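Protease (Penicillium cyclopium, PDB 5Z6O) cleaves proteins as a subtilisin-type serine endopeptidase related to proteinase K, using a catalytic triad. Local coordinates at residues 147-152 with 179-184; 120-125 with 155-160; 106-111 with 140-145; 36-41 with 237-242; 75-80 with 134-139. One frame throughout, in Å; residues are numbered along the deposited sequence. Where two conformers were deposited one is given.

Four of the five contacts reach one parallel sheet; contact 3 lies beside it, between the first turns of two helices. Contacts 1 and 2 meet on neighbouring strands, C182 N to L159 O 2.9 Å, and contacts 4 and 5 likewise, Y39 O to N134 N 2.9 Å. Contact 2 also touches contact 4, their centres 11 Å apart. Contact 3 uses helix 108-124, as contact 2 does, and helix 143-154, as contact 1 does; its V111 packs on M135 of contact 5. Contact 5 lines the pocket holding phenylmethanesulfonic acid, whereas V181 of contact 1, whose carbonyl O binds calcium, has its side chain about 12 Å from that ligand.

Contact 1: 147-152 with 179-184; sequences DAAANV and PNVCTI. With CA (calcium ion), chain B.
A149, A150 and V181 form the buried side of this contact, while P179 and N180 make its solvent side. The methyl of A149, on helix 143-154, points at the loop that leads into strand 182-187 and meets V181 CG1 at 3.9 Å. V181 holds CG1 beside its own backbone N, anti to the carbonyl carbon (chi1 -63°), and this turns that methyl towards A149 and L159, which it touches together, while CG2 lies on another side. The touch is purely apolar. A150 comes nearest the loop in backbone terms, its CA 5.6 Å from that of P179. A150 CA and CB lie 3.9 Å from P179 O, and CB 4.1 Å from CD of the proline ring.

Beyond A150 the contact opens to solvent. P179 is exposed, as is N180 next to it. No direct hydrogen bond spans the two segments; instead one water donates to A150 O at 3.0 Å and accepts from N180 ND2 at 2.7 Å, tying the helix backbone to the asparagine amide.

Behind V181 lies the metal. V181 O binds calcium at 2.6 Å, and D204 and five waters also ligate the ion. One of those waters accepts from N180 N and another donates to T183 OG1, so the loop is held to the metal on both sides of V181.

Strand 182-187 then runs between strands 157-162 and 205-208, with C182 in a disulfide to C253, while the helix lies over L159 and V157 and turns A148 and V152 towards helix 108-124.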
# COMPACT_ATOMS: atom_id res chain seq x y z
N ASP A 147 -8.41 -16.84 -4.11
CA ASP A 147 -9.54 -16.60 -5.01
C ASP A 147 -10.16 -15.23 -4.77
O ASP A 147 -10.57 -14.55 -5.73
CB ASP A 147 -10.64 -17.64 -4.81
CG ASP A 147 -10.24 -19.02 -5.29
OD1 ASP A 147 -9.25 -19.13 -6.05
OD2 ASP A 147 -10.94 -19.98 -4.87
N ALA A 148 -10.35 -14.87 -3.50
CA ALA A 148 -10.95 -13.57 -3.19
C ALA A 148 -10.09 -12.44 -3.73
O ALA A 148 -10.61 -11.46 -4.30
CB ALA A 148 -11.14 -13.43 -1.69
N ALA A 149 -8.77 -12.54 -3.54
CA ALA A 149 -7.86 -11.50 -4.05
C ALA A 149 -7.92 -11.40 -5.57
O ALA A 149 -7.95 -10.29 -6.15
CB ALA A 149 -6.44 -11.78 -3.60
N ALA A 150 -7.89 -12.56 -6.25
CA ALA A 150 -7.98 -12.54 -7.70
C ALA A 150 -9.29 -11.92 -8.16
O ALA A 150 -9.33 -11.22 -9.17
CB ALA A 150 -7.83 -13.95 -8.29
N ASN A 151 -10.37 -12.17 -7.43
CA ASN A 151 -11.64 -11.57 -7.80
C ASN A 151 -11.62 -10.05 -7.65
O ASN A 151 -12.26 -9.33 -8.43
CB ASN A 151 -12.76 -12.17 -6.94
CG ASN A 151 -14.11 -11.62 -7.31
OD1 ASN A 151 -14.58 -11.84 -8.43
ND2 ASN A 151 -14.73 -10.87 -6.40
N VAL A 152 -10.94 -9.54 -6.61
CA VAL A 152 -10.82 -8.08 -6.49
C VAL A 152 -10.24 -7.50 -7.77
O VAL A 152 -10.74 -6.50 -8.32
CB VAL A 152 -9.94 -7.70 -5.27
CG1 VAL A 152 -9.61 -6.18 -5.22
CG2 VAL A 152 -10.65 -8.12 -4.00
N PRO A 179 -3.14 -14.84 -7.83
CA PRO A 179 -2.98 -14.41 -9.23
C PRO A 179 -3.25 -12.92 -9.39
O PRO A 179 -4.25 -12.40 -8.89
CB PRO A 179 -4.03 -15.25 -9.98
CG PRO A 179 -4.44 -16.35 -9.03
CD PRO A 179 -4.27 -15.79 -7.67
N ASN A 180 -2.33 -12.24 -10.08
CA ASN A 180 -2.53 -10.87 -10.57
C ASN A 180 -2.50 -9.78 -9.52
O ASN A 180 -2.87 -8.64 -9.86
CB ASN A 180 -3.86 -10.75 -11.32
CG ASN A 180 -3.96 -11.74 -12.45
OD1 ASN A 180 -3.05 -11.82 -13.28
ND2 ASN A 180 -5.03 -12.53 -12.46
N VAL A 181 -2.12 -10.07 -8.27
CA VAL A 181 -1.96 -9.01 -7.27
C VAL A 181 -0.57 -8.44 -7.43
O VAL A 181 0.26 -9.02 -8.13
CB VAL A 181 -2.18 -9.52 -5.83
CG1 VAL A 181 -3.60 -10.02 -5.65
CG2 VAL A 181 -1.17 -10.60 -5.48
N CYS A 182 -0.32 -7.29 -6.80
CA CYS A 182 0.98 -6.64 -6.89
C CYS A 182 1.62 -6.87 -5.53
O CYS A 182 1.19 -6.30 -4.53
CB CYS A 182 0.80 -5.15 -7.23
SG CYS A 182 2.17 -4.44 -8.17
N THR A 183 2.57 -7.80 -5.47
CA THR A 183 3.12 -8.27 -4.20
C THR A 183 4.43 -7.55 -3.90
O THR A 183 5.35 -7.58 -4.74
CB THR A 183 3.36 -9.78 -4.28
OG1 THR A 183 2.11 -10.44 -4.52
CG2 THR A 183 3.97 -10.30 -3.00
N ILE A 184 4.55 -6.95 -2.71
CA ILE A 184 5.55 -5.92 -2.46
C ILE A 184 6.49 -6.37 -1.33
O ILE A 184 6.03 -6.68 -0.22
CB ILE A 184 4.91 -4.57 -2.09
CG1 ILE A 184 3.77 -4.19 -3.04
CG2 ILE A 184 5.96 -3.47 -2.04
CD1 ILE A 184 4.21 -4.25 -4.52
CA CA B . 2.18 -10.12 -9.44
O HOH W 1 -7.40 -11.63 -11.41
O HOH W 2 0.50 -12.13 -9.79
O HOH W 3 2.15 -11.29 -7.46
O HOH W 4 1.01 -8.83 -11.04
O HOH W 5 3.94 -11.52 -9.34
O HOH W 6 2.98 -11.08 -11.51

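Contact 2: 120-125 with 155-160; sequences KDSKSR and SGVFLS
S122 and V157 meet in a van der Waals contact. The serine points at V157, and in the conformer described its OG lies 3.6 Å and its CB 4.1 Å from V157 CG2, the methyl held beside the valine backbone N (chi1 -179° for CG1). V157 also packs on V152 and M133.

Polar links across the contact run through water. One molecule donates to both S122 OG and S155 O, 2.9 Å each, and S122 OG is further bonded to V119 O one turn back, which ties the hydroxyl to its own helix. K123 reaches along the outside, bent at its last torsion (chi4 -49°), and brings NZ to 3.6 Å from S155 O without a hydrogen bond.

Here helix 143-154 ends in a Schellman motif: G156, at positive phi, is its C-prime residue, and the chain passes on towards strand 157-162. Strand 131-135, helix 143-154 and strand 157-162 form a beta-alpha-beta crossover, its two strands parallel neighbours; helix 108-124 packs on it.

One salt bridge lies within 120-125. R125 NE donates to D121 OD2 at 2.7 Å, on the syn side, 24° out of the carboxylate plane; D121 OD2 also bonds Y39 OH, and R125 NH2 has a second partner in E57.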
# COMPACT_ATOMS: atom_id res chain seq x y z
N LYS A 120 -18.04 -4.19 -4.04
CA LYS A 120 -19.39 -3.67 -4.25
C LYS A 120 -19.41 -2.15 -4.20
O LYS A 120 -20.05 -1.49 -5.03
CB LYS A 120 -20.35 -4.22 -3.20
CG LYS A 120 -20.93 -5.58 -3.54
CD LYS A 120 -22.04 -5.95 -2.57
CE LYS A 120 -22.62 -7.31 -2.92
NZ LYS A 120 -21.57 -8.36 -2.82
N ASP A 121 -18.74 -1.57 -3.20
CA ASP A 121 -18.71 -0.12 -3.07
C ASP A 121 -18.04 0.54 -4.27
O ASP A 121 -18.49 1.59 -4.75
CB ASP A 121 -17.98 0.26 -1.78
CG ASP A 121 -18.06 1.74 -1.51
OD1 ASP A 121 -19.13 2.21 -1.06
OD2 ASP A 121 -17.05 2.44 -1.74
N SER A 122 -16.98 -0.06 -4.79
CA SER A 122 -16.30 0.54 -5.93
C SER A 122 -17.20 0.53 -7.16
O SER A 122 -17.20 1.49 -7.93
CB SER A 122 -14.98 -0.17 -6.20
OG SER A 122 -15.19 -1.48 -6.66
N LYS A 123 -17.99 -0.53 -7.36
CA LYS A 123 -18.97 -0.52 -8.44
C LYS A 123 -20.01 0.59 -8.21
O LYS A 123 -20.28 1.39 -9.11
CB LYS A 123 -19.66 -1.89 -8.58
CG LYS A 123 -18.72 -2.97 -9.07
CD LYS A 123 -19.46 -4.24 -9.48
CE LYS A 123 -18.50 -5.36 -9.89
NZ LYS A 123 -17.46 -4.88 -10.88
N SER A 124 -20.56 0.68 -7.00
CA SER A 124 -21.59 1.67 -6.73
C SER A 124 -21.09 3.09 -6.96
O SER A 124 -21.86 3.95 -7.40
CB SER A 124 -22.10 1.51 -5.30
OG SER A 124 -22.63 0.21 -5.10
N ARG A 125 -19.81 3.36 -6.68
CA ARG A 125 -19.19 4.68 -6.88
C ARG A 125 -18.85 4.97 -8.34
O ARG A 125 -18.42 6.08 -8.64
CB ARG A 125 -17.89 4.81 -6.09
CG ARG A 125 -18.01 4.96 -4.61
CD ARG A 125 -16.61 5.14 -4.02
NE ARG A 125 -16.68 4.95 -2.59
CZ ARG A 125 -16.51 5.92 -1.71
NH1 ARG A 125 -16.20 7.14 -2.13
NH2 ARG A 125 -16.62 5.66 -0.42
N SER A 155 -12.39 -7.59 -10.84
CA SER A 155 -13.50 -6.64 -10.74
C SER A 155 -13.08 -5.18 -10.92
O SER A 155 -13.90 -4.29 -10.67
CB SER A 155 -14.19 -6.77 -9.39
OG SER A 155 -14.63 -8.09 -9.23
N GLY A 156 -11.84 -4.94 -11.36
CA GLY A 156 -11.38 -3.59 -11.64
C GLY A 156 -10.80 -2.81 -10.47
O GLY A 156 -10.84 -1.57 -10.48
N VAL A 157 -10.26 -3.48 -9.45
CA VAL A 157 -9.61 -2.82 -8.31
C VAL A 157 -8.16 -3.30 -8.24
O VAL A 157 -7.91 -4.51 -8.14
CB VAL A 157 -10.35 -3.09 -6.99
CG1 VAL A 157 -9.66 -2.37 -5.81
CG2 VAL A 157 -11.80 -2.62 -7.03
N PHE A 158 -7.20 -2.37 -8.30
CA PHE A 158 -5.79 -2.72 -8.20
C PHE A 158 -5.52 -3.15 -6.77
O PHE A 158 -6.07 -2.58 -5.83
CB PHE A 158 -4.92 -1.51 -8.57
CG PHE A 158 -3.46 -1.64 -8.17
CD1 PHE A 158 -2.53 -2.23 -9.01
CD2 PHE A 158 -3.03 -1.17 -6.94
CE1 PHE A 158 -1.19 -2.33 -8.63
CE2 PHE A 158 -1.71 -1.25 -6.55
CZ PHE A 158 -0.79 -1.82 -7.40
N LEU A 159 -4.69 -4.19 -6.59
CA LEU A 159 -4.53 -4.73 -5.25
C LEU A 159 -3.05 -4.85 -4.93
O LEU A 159 -2.33 -5.64 -5.56
CB LEU A 159 -5.26 -6.08 -5.12
CG LEU A 159 -5.12 -6.80 -3.77
CD1 LEU A 159 -5.41 -5.88 -2.57
CD2 LEU A 159 -6.07 -8.00 -3.78
N SER A 160 -2.55 -4.04 -4.01
CA SER A 160 -1.19 -4.17 -3.52
C SER A 160 -1.19 -4.95 -2.21
O SER A 160 -1.99 -4.66 -1.31
CB SER A 160 -0.54 -2.80 -3.33
OG SER A 160 -1.29 -2.01 -2.44
O HOH W 7 -15.23 -1.97 -9.52

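Contact 3: 106-111 with 140-145; sequences GTNSQV and AYSRAM
N108 and M145 are the nearest backbone positions, their CA atoms 7.0 Å apart where the first turns of helices 108-124 and 143-154 come side by side. The thioether of M145 carries most of the contact. Its CG lies anti to the backbone N (chi1 173°), and the chain then bends twice, at chi2 and chi3, folding back so that CE reaches across to the other helix. There the methyl sits 3.8 Å from N108 CG and 4.0 Å from V111 CG1, and the M145 side chain crosses both at about a right angle. The valine end is buried; N108 lies at the exposed edge, where a water accepts from its ND2 at 3.1 Å and donates to A140 O at 3.0 Å.

In both helices the contact falls at the N-terminus. S142 is the N-cap of helix 143-154: M145 N donates to its OG at 3.2 Å, nearly straight at 170°, while the S142 backbone N bonds S174 OG. The same serine faces N108, with S142 CB 3.6 Å from N108 ND2. Replacing S142 with an alanine would probably leave M145 N without its capping acceptor, loosening the first turn that aims the methionine.

The two helices flank the same side of the central sheet. V111 also packs on V99 of the loop after strand 93-98. M145 extends the seam along helix 108-124 to I112 and M115, and it also touches P175 and S174.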
# COMPACT_ATOMS: atom_id res chain seq x y z
N GLY A 106 -7.58 -11.35 12.77
CA GLY A 106 -8.92 -11.58 12.26
C GLY A 106 -8.94 -12.85 11.45
O GLY A 106 -7.90 -13.32 10.98
N THR A 107 -10.12 -13.43 11.33
CA THR A 107 -10.22 -14.67 10.58
C THR A 107 -10.28 -14.39 9.09
O THR A 107 -10.62 -13.29 8.67
CB THR A 107 -11.47 -15.44 10.98
OG1 THR A 107 -12.60 -14.72 10.49
CG2 THR A 107 -11.54 -15.53 12.48
N ASN A 108 -9.96 -15.40 8.29
CA ASN A 108 -10.04 -15.25 6.84
C ASN A 108 -11.44 -14.85 6.40
O ASN A 108 -11.59 -14.05 5.48
CB ASN A 108 -9.63 -16.55 6.14
CG ASN A 108 -8.13 -16.67 6.02
OD1 ASN A 108 -7.39 -15.91 6.64
ND2 ASN A 108 -7.68 -17.63 5.24
N SER A 109 -12.49 -15.39 7.02
CA SER A 109 -13.80 -15.04 6.50
C SER A 109 -14.12 -13.55 6.74
O SER A 109 -14.74 -12.91 5.88
CB SER A 109 -14.88 -15.94 7.09
OG SER A 109 -15.05 -15.62 8.45
N GLN A 110 -13.65 -12.97 7.87
CA GLN A 110 -13.88 -11.53 8.12
C GLN A 110 -13.14 -10.68 7.10
O GLN A 110 -13.64 -9.63 6.65
CB GLN A 110 -13.37 -11.09 9.50
CG GLN A 110 -13.86 -11.83 10.70
CD GLN A 110 -13.27 -11.30 12.00
OE1 GLN A 110 -12.22 -10.60 12.00
NE2 GLN A 110 -13.93 -11.59 13.10
N VAL A 111 -11.90 -11.07 6.78
CA VAL A 111 -11.13 -10.34 5.77
C VAL A 111 -11.82 -10.40 4.42
O VAL A 111 -11.96 -9.39 3.71
CB VAL A 111 -9.70 -10.90 5.67
CG1 VAL A 111 -8.93 -10.23 4.52
CG2 VAL A 111 -8.98 -10.71 6.98
N ALA A 140 -1.08 -17.85 6.35
CA ALA A 140 -0.76 -19.12 5.72
C ALA A 140 -1.52 -19.24 4.41
O ALA A 140 -2.53 -18.57 4.18
CB ALA A 140 -1.11 -20.28 6.65
N TYR A 141 -1.01 -20.10 3.54
CA TYR A 141 -1.63 -20.32 2.25
C TYR A 141 -3.11 -20.68 2.40
O TYR A 141 -3.48 -21.48 3.26
CB TYR A 141 -0.92 -21.45 1.52
CG TYR A 141 -1.60 -21.73 0.22
CD1 TYR A 141 -1.31 -20.98 -0.90
CD2 TYR A 141 -2.57 -22.73 0.11
CE1 TYR A 141 -1.94 -21.24 -2.10
CE2 TYR A 141 -3.22 -22.97 -1.08
CZ TYR A 141 -2.89 -22.22 -2.19
OH TYR A 141 -3.49 -22.41 -3.40
N SER A 142 -3.94 -20.06 1.56
CA SER A 142 -5.37 -20.33 1.57
C SER A 142 -5.90 -20.15 0.15
O SER A 142 -5.81 -19.04 -0.40
CB SER A 142 -6.10 -19.40 2.54
OG SER A 142 -7.49 -19.48 2.33
N ARG A 143 -6.42 -21.22 -0.46
CA ARG A 143 -7.02 -21.09 -1.79
C ARG A 143 -8.16 -20.07 -1.77
O ARG A 143 -8.29 -19.26 -2.69
CB ARG A 143 -7.51 -22.46 -2.31
CG ARG A 143 -8.29 -22.40 -3.62
CD ARG A 143 -7.40 -21.94 -4.78
NE ARG A 143 -8.21 -21.78 -5.99
CZ ARG A 143 -8.40 -22.75 -6.88
NH1 ARG A 143 -9.16 -22.52 -7.95
NH2 ARG A 143 -7.88 -23.97 -6.70
N ALA A 144 -8.96 -20.07 -0.71
CA ALA A 144 -10.10 -19.15 -0.65
C ALA A 144 -9.63 -17.69 -0.61
O ALA A 144 -10.20 -16.82 -1.27
CB ALA A 144 -10.95 -19.44 0.58
N MET A 145 -8.61 -17.41 0.19
CA MET A 145 -8.08 -16.05 0.21
C MET A 145 -7.48 -15.66 -1.14
O MET A 145 -7.67 -14.52 -1.62
CB MET A 145 -7.06 -15.93 1.35
CG MET A 145 -6.30 -14.61 1.37
SD MET A 145 -7.47 -13.32 1.83
CE MET A 145 -7.92 -13.90 3.45
O HOH W 8 -4.75 -18.15 6.20

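Contact 4: 36-41 with 237-242; sequences IVIYGV and AAAYLM
I36 lies against A239 and M242, and each of its side-chain carbons finds a partner. CB starts 3.9 Å from A239 CB. From there CG2, anti to the backbone N, comes to 3.7 Å from the same methyl and also 4.0 Å from M242 SD. The other branch stays beside the backbone N (chi1 -54°): CG1 passes 3.5 Å from A239 O, grazing the helix backbone, and the tip, CD1, ends 3.8 Å from M242 CB. The two longer side chains cross at about a right angle, and M242 runs on extended from that point towards V132. Two residues along, I38 adds its own tip, CD1, at 3.9 Å from A239 CB, so the alanine methyl touches both isoleucines.

With an alanine at I36, both branches would be gone, and a gap would probably open under A239 and M242.

All four residues are buried, and the side-chain packing is apolar, with no hydrogen bond across. Small A239 lets helix 227-245 lie close to strand 37-42 in the parallel sheet of the subtilisin fold. That strand ends in D42 and S228 lies in the first turn of the helix, two members of the charge relay as assigned in a near-identical protease.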
# COMPACT_ATOMS: atom_id res chain seq x y z
N ILE A 36 -9.06 9.37 -7.08
CA ILE A 36 -8.88 7.92 -6.94
C ILE A 36 -9.25 7.51 -5.52
O ILE A 36 -8.86 8.16 -4.56
CB ILE A 36 -7.44 7.50 -7.25
CG1 ILE A 36 -7.02 8.02 -8.61
CG2 ILE A 36 -7.34 5.96 -7.21
CD1 ILE A 36 -7.91 7.50 -9.76
N VAL A 37 -9.97 6.38 -5.38
CA VAL A 37 -10.37 5.85 -4.08
C VAL A 37 -9.40 4.74 -3.69
O VAL A 37 -9.13 3.84 -4.50
CB VAL A 37 -11.81 5.32 -4.12
CG1 VAL A 37 -12.19 4.73 -2.77
CG2 VAL A 37 -12.76 6.45 -4.54
N ILE A 38 -8.89 4.80 -2.47
CA ILE A 38 -8.01 3.77 -1.92
C ILE A 38 -8.74 3.10 -0.77
O ILE A 38 -9.06 3.75 0.24
CB ILE A 38 -6.69 4.36 -1.42
CG1 ILE A 38 -5.90 5.00 -2.58
CG2 ILE A 38 -5.85 3.25 -0.82
CD1 ILE A 38 -4.71 5.90 -2.10
N TYR A 39 -8.93 1.78 -0.86
CA TYR A 39 -9.52 1.03 0.25
C TYR A 39 -8.41 0.48 1.12
O TYR A 39 -7.59 -0.32 0.66
CB TYR A 39 -10.37 -0.12 -0.28
CG TYR A 39 -11.55 0.37 -1.08
CD1 TYR A 39 -12.76 0.70 -0.43
CD2 TYR A 39 -11.48 0.48 -2.48
CE1 TYR A 39 -13.85 1.13 -1.14
CE2 TYR A 39 -12.58 0.94 -3.20
CZ TYR A 39 -13.76 1.26 -2.52
OH TYR A 39 -14.84 1.69 -3.24
N GLY A 40 -8.41 0.86 2.40
CA GLY A 40 -7.44 0.35 3.36
C GLY A 40 -8.04 -0.81 4.12
O GLY A 40 -8.95 -0.62 4.93
N VAL A 41 -7.58 -2.03 3.83
CA VAL A 41 -8.16 -3.24 4.41
C VAL A 41 -7.25 -3.66 5.56
O VAL A 41 -6.19 -4.26 5.34
CB VAL A 41 -8.29 -4.34 3.35
CG1 VAL A 41 -8.85 -5.62 3.95
CG2 VAL A 41 -9.16 -3.88 2.17
N ALA A 237 1.34 4.97 -5.05
CA ALA A 237 1.89 5.22 -6.38
C ALA A 237 0.90 4.81 -7.47
O ALA A 237 0.84 5.45 -8.53
CB ALA A 237 3.22 4.47 -6.56
N ALA A 238 0.15 3.72 -7.27
CA ALA A 238 -0.84 3.35 -8.26
C ALA A 238 -1.91 4.42 -8.39
O ALA A 238 -2.30 4.78 -9.49
CB ALA A 238 -1.49 2.01 -7.92
N ALA A 239 -2.39 4.95 -7.25
CA ALA A 239 -3.41 5.99 -7.33
C ALA A 239 -2.85 7.22 -8.05
O ALA A 239 -3.51 7.82 -8.92
CB ALA A 239 -3.91 6.34 -5.92
N TYR A 240 -1.61 7.59 -7.73
CA TYR A 240 -0.91 8.68 -8.40
C TYR A 240 -0.86 8.47 -9.92
O TYR A 240 -1.17 9.38 -10.70
CB TYR A 240 0.47 8.75 -7.80
CG TYR A 240 1.40 9.73 -8.44
CD1 TYR A 240 1.28 11.09 -8.20
CD2 TYR A 240 2.39 9.28 -9.29
CE1 TYR A 240 2.15 12.00 -8.81
CE2 TYR A 240 3.31 10.18 -9.88
CZ TYR A 240 3.15 11.52 -9.65
OH TYR A 240 4.04 12.36 -10.24
N LEU A 241 -0.46 7.26 -10.36
CA LEU A 241 -0.30 7.05 -11.80
C LEU A 241 -1.65 6.99 -12.49
O LEU A 241 -1.76 7.39 -13.66
CB LEU A 241 0.49 5.77 -12.06
CG LEU A 241 1.96 5.89 -11.66
CD1 LEU A 241 2.67 4.53 -11.78
CD2 LEU A 241 2.65 6.91 -12.56
N MET A 242 -2.67 6.47 -11.81
CA MET A 242 -4.01 6.47 -12.39
C MET A 242 -4.48 7.88 -12.67
O MET A 242 -5.03 8.16 -13.74
CB MET A 242 -5.02 5.77 -11.46
CG MET A 242 -4.84 4.27 -11.43
SD MET A 242 -5.93 3.57 -10.13
CE MET A 242 -5.51 1.85 -10.37

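Contact 5: 75-80 with 134-139; sequences THTAST and NMSLGG. With PMS (phenylmethanesulfonic acid), chain C.
N134, near the end of strand 131-135, turns its CB towards T77 of helix 73-82. Its backbone bonds to Y39 and V41 on the next strand. M135 sends its side chain to the other side of the sheet, onto M115 and P175, and its backbone pairs with S160 and A162.

S136 makes the main touch. Its OG lies 3.9 Å from T77 CG2 and its CB 4.1 Å. T77 is set for this by its torsion (chi1 61°), which puts OG1 between its backbone N and carbonyl carbon and leaves the methyl to face S136. OG1 bonds H73 O and, weakly, D42 OD2, while S136 OG bonds S228 O; the pair thus lies next to the residues assigned as the charge relay in a near-identical protease, bonded to the backbone O of H73 and of S228.

From S136 the chain becomes the substrate-recognition segment of the S1 pocket in subtilisin-like proteases, here occupied by phenylmethanesulfonic acid. S136 O lies 3.7 Å from ligand C2, and L137 C 3.9 Å from C3. The L137-G138 peptide runs roughly parallel to the ring, over its face, with G138 N 3.5 Å from C4. A side chain on G138 would be crowded by that same C4. The ligand's other end is hydrogen-bonded to N165 ND2 and S228 N, consistent with the oxyanion hole.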
# COMPACT_ATOMS: atom_id res chain seq x y z
N THR A 75 -4.24 3.00 10.45
CA THR A 75 -4.03 4.44 10.26
C THR A 75 -2.67 4.71 9.64
O THR A 75 -2.52 5.56 8.76
CB THR A 75 -4.13 5.15 11.60
OG1 THR A 75 -5.44 4.91 12.15
CG2 THR A 75 -3.83 6.69 11.47
N HIS A 76 -1.67 3.99 10.11
CA HIS A 76 -0.30 4.21 9.65
C HIS A 76 -0.18 3.88 8.16
O HIS A 76 0.35 4.66 7.36
CB HIS A 76 0.64 3.34 10.51
CG HIS A 76 2.11 3.63 10.34
ND1 HIS A 76 2.88 3.10 9.32
CD2 HIS A 76 2.95 4.38 11.10
CE1 HIS A 76 4.13 3.53 9.45
NE2 HIS A 76 4.20 4.29 10.53
N THR A 77 -0.73 2.74 7.75
CA THR A 77 -0.64 2.37 6.33
C THR A 77 -1.50 3.27 5.45
O THR A 77 -1.05 3.68 4.37
CB THR A 77 -1.01 0.90 6.12
OG1 THR A 77 -2.36 0.66 6.54
CG2 THR A 77 -0.02 -0.03 6.93
N ALA A 78 -2.72 3.62 5.90
CA ALA A 78 -3.48 4.58 5.11
C ALA A 78 -2.73 5.90 4.98
O ALA A 78 -2.79 6.59 3.95
CB ALA A 78 -4.85 4.81 5.78
N SER A 79 -2.03 6.29 6.04
CA SER A 79 -1.29 7.55 6.03
C SER A 79 -0.13 7.52 5.03
O SER A 79 0.09 8.49 4.30
CB SER A 79 -0.79 7.84 7.46
OG SER A 79 0.03 8.99 7.48
N THR A 80 0.63 6.43 5.00
CA THR A 80 1.68 6.27 3.98
C THR A 80 1.09 6.35 2.59
O THR A 80 1.70 6.91 1.68
CB THR A 80 2.39 4.92 4.21
OG1 THR A 80 3.11 5.01 5.44
CG2 THR A 80 3.34 4.57 3.08
N ASN A 134 -5.42 -1.71 -0.63
CA ASN A 134 -4.16 -2.06 0.02
C ASN A 134 -4.42 -3.13 1.08
O ASN A 134 -5.26 -2.95 1.97
CB ASN A 134 -3.52 -0.85 0.68
CG ASN A 134 -2.14 -1.20 1.25
OD1 ASN A 134 -1.17 -1.38 0.50
ND2 ASN A 134 -2.07 -1.35 2.55
N MET A 135 -3.62 -4.20 1.05
CA MET A 135 -3.77 -5.29 2.03
C MET A 135 -2.41 -5.50 2.69
O MET A 135 -1.57 -6.19 2.13
CB MET A 135 -4.26 -6.60 1.41
CG MET A 135 -5.76 -6.51 1.11
SD MET A 135 -6.45 -8.17 0.64
CE MET A 135 -6.25 -9.12 2.13
N SER A 136 -2.21 -4.90 3.84
CA SER A 136 -0.96 -5.08 4.58
C SER A 136 -1.14 -6.13 5.64
O SER A 136 -1.00 -5.86 6.81
CB SER A 136 -0.52 -3.76 5.20
OG SER A 136 -0.01 -2.86 4.21
N LEU A 137 -1.57 -7.31 5.24
CA LEU A 137 -1.78 -8.43 6.14
C LEU A 137 -1.56 -9.68 5.32
O LEU A 137 -1.57 -9.66 4.09
CB LEU A 137 -3.17 -8.43 6.77
CG LEU A 137 -4.34 -8.38 5.79
CD1 LEU A 137 -4.76 -9.77 5.30
CD2 LEU A 137 -5.54 -7.66 6.43
N GLY A 138 -1.35 -10.78 5.99
CA GLY A 138 -0.99 -11.99 5.27
C GLY A 138 -1.08 -13.15 6.22
O GLY A 138 -1.19 -12.97 7.44
N GLY A 139 -1.05 -14.33 5.66
CA GLY A 139 -1.14 -15.48 6.52
C GLY A 139 -0.77 -16.71 5.76
O GLY A 139 -0.19 -16.62 4.68
C PMS C . 1.75 -6.90 9.36
S PMS C . 2.81 -5.52 8.87
C1 PMS C . 1.87 -8.06 8.36
C2 PMS C . 2.06 -7.85 7.00
C3 PMS C . 2.15 -8.93 6.13
C4 PMS C . 2.06 -10.23 6.61
C5 PMS C . 1.86 -10.44 7.96
C6 PMS C . 1.78 -9.37 8.84
O2S PMS C . 3.13 -4.62 10.03
O1S PMS C . 4.17 -5.98 8.44